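Long-range contact in multiheme cytochrome cf (Carboxydothermus ferrireducens DSM 11255, PDB 6QVM), which probably carries electrons through its chain of hemes to insoluble extracellular Fe(III), from a place in the S-layer: residues Lys107-Val112 with Lys204-Val209. Sequence-based numbering, arbitrary orientation.
Sequences KEFARV and KAFNAV
Phe206 and Phe109 reach past each other in opposite directions, each pushing its ring toward the other helix; Phe109 CE1 comes to the edge of the Phe206 ring, 4.0 Å from its CD1. Long, flat side chains suit this place, because the axes of the two helical segments, 15° from parallel, approach to 10.2 Å. Phe206 extends, its CG turned opposite the backbone N (chi1 -177°), as a knob into the hole formed by Glu108, Phe109, Arg111 and Val112.

The remaining apolar packing uses small and branched residues. Val209 lays CG2 over one face of the Phe109 ring in a CH-pi contact, 4.1 Å from the centroid, while the methyl of Ala205 meets that ring at its edge. Val112 divides its branches: CG2 lies 3.5 Å from CE1 of Phe206, and CG1 packs on CG1 of Val209.

Polar groups border the Phe206 ring, Glu108 OE2 lying obliquely 3.4 Å from its CZ. Arg111 grips Glu108 side-on, NE to OE1 and NH2 to OE2, both bonds nearly straight; acid and base suit an apolar border because each satisfies the other. Arg111 NH2 lies at the ring edge, 3.8 Å from CZ.

Salt bridges from Glu108 to Arg80 and from Arg111 to Glu79 tie this border to helix 79-86. Leu132, Leu136 and Ala139 of helix 129-139 pack against Phe109, Ala205 and Val209, so helices 102-113 and 199-212 share a buried core with it.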
# COMPACT_ATOMS: atom_id res chain seq x y z
N LYS A 107 -20.27 -12.94 -25.71
CA LYS A 107 -19.64 -12.57 -24.45
C LYS A 107 -18.38 -13.40 -24.21
O LYS A 107 -17.33 -12.87 -23.82
CB LYS A 107 -20.64 -12.75 -23.31
CG LYS A 107 -20.43 -11.82 -22.13
CD LYS A 107 -21.70 -11.73 -21.30
N GLU A 108 -18.45 -14.70 -24.49
CA GLU A 108 -17.30 -15.57 -24.28
C GLU A 108 -16.32 -15.51 -25.45
O GLU A 108 -15.10 -15.52 -25.23
CB GLU A 108 -17.77 -17.01 -24.05
CG GLU A 108 -18.14 -17.31 -22.60
CD GLU A 108 -16.96 -17.24 -21.66
OE1 GLU A 108 -16.77 -16.19 -21.01
OE2 GLU A 108 -16.19 -18.23 -21.58
N PHE A 109 -16.83 -15.47 -26.68
CA PHE A 109 -15.95 -15.30 -27.84
C PHE A 109 -15.17 -14.00 -27.74
O PHE A 109 -13.98 -13.95 -28.09
CB PHE A 109 -16.75 -15.36 -29.14
CG PHE A 109 -17.02 -16.75 -29.64
CD1 PHE A 109 -17.35 -17.77 -28.77
CD2 PHE A 109 -16.94 -17.03 -31.00
CE1 PHE A 109 -17.59 -19.06 -29.24
CE2 PHE A 109 -17.19 -18.31 -31.47
CZ PHE A 109 -17.51 -19.33 -30.59
N ALA A 110 -15.81 -12.93 -27.26
CA ALA A 110 -15.11 -11.67 -27.09
C ALA A 110 -14.06 -11.76 -25.99
O ALA A 110 -12.91 -11.35 -26.17
CB ALA A 110 -16.10 -10.55 -26.81
N ARG A 111 -14.45 -12.30 -24.83
CA ARG A 111 -13.52 -12.36 -23.70
C ARG A 111 -12.23 -13.08 -24.07
O ARG A 111 -11.13 -12.58 -23.80
CB ARG A 111 -14.19 -13.06 -22.52
CG ARG A 111 -13.22 -13.35 -21.37
CD ARG A 111 -13.85 -14.16 -20.26
NE ARG A 111 -14.12 -15.55 -20.64
CZ ARG A 111 -13.18 -16.50 -20.74
NH1 ARG A 111 -11.91 -16.21 -20.50
NH2 ARG A 111 -13.51 -17.74 -21.07
N VAL A 112 -12.35 -14.26 -24.67
CA VAL A 112 -11.17 -15.07 -24.94
C VAL A 112 -10.31 -14.43 -26.02
O VAL A 112 -9.07 -14.46 -25.95
CB VAL A 112 -11.59 -16.51 -25.30
CG1 VAL A 112 -10.39 -17.32 -25.78
CG2 VAL A 112 -12.24 -17.17 -24.10
N LYS A 204 -17.35 -26.90 -29.60
CA LYS A 204 -16.28 -27.19 -30.55
C LYS A 204 -15.76 -25.91 -31.20
O LYS A 204 -14.57 -25.81 -31.52
CB LYS A 204 -16.78 -28.17 -31.61
CG LYS A 204 -15.71 -28.72 -32.54
CD LYS A 204 -16.04 -30.14 -32.97
CE LYS A 204 -15.05 -30.65 -34.00
NZ LYS A 204 -15.22 -29.96 -35.30
N ALA A 205 -16.63 -24.92 -31.38
CA ALA A 205 -16.19 -23.63 -31.90
C ALA A 205 -15.43 -22.84 -30.84
O ALA A 205 -14.39 -22.24 -31.13
CB ALA A 205 -17.39 -22.84 -32.42
N PHE A 206 -15.93 -22.85 -29.60
CA PHE A 206 -15.25 -22.16 -28.51
C PHE A 206 -13.85 -22.73 -28.28
O PHE A 206 -12.90 -21.98 -28.02
CB PHE A 206 -16.10 -22.26 -27.24
CG PHE A 206 -15.53 -21.52 -26.06
CD1 PHE A 206 -15.29 -20.16 -26.13
CD2 PHE A 206 -15.24 -22.19 -24.88
CE1 PHE A 206 -14.77 -19.48 -25.03
CE2 PHE A 206 -14.71 -21.52 -23.79
CZ PHE A 206 -14.48 -20.16 -23.87
N ASN A 207 -13.70 -24.05 -28.40
CA ASN A 207 -12.39 -24.67 -28.24
C ASN A 207 -11.40 -24.16 -29.28
O ASN A 207 -10.22 -23.98 -28.99
CB ASN A 207 -12.51 -26.20 -28.31
CG ASN A 207 -13.21 -26.78 -27.10
OD1 ASN A 207 -13.34 -26.12 -26.07
ND2 ASN A 207 -13.69 -28.01 -27.23
N ALA A 208 -11.88 -23.93 -30.51
CA ALA A 208 -11.01 -23.39 -31.55
C ALA A 208 -10.59 -21.95 -31.24
O ALA A 208 -9.46 -21.55 -31.57
CB ALA A 208 -11.70 -23.46 -32.90
N VAL A 209 -11.47 -21.17 -30.62
CA VAL A 209 -11.09 -19.84 -30.14
C VAL A 209 -10.07 -19.96 -29.01
O VAL A 209 -9.09 -19.21 -28.97
CB VAL A 209 -12.34 -19.05 -29.71
CG1 VAL A 209 -11.94 -17.68 -29.22
CG2 VAL A 209 -13.34 -18.95 -30.85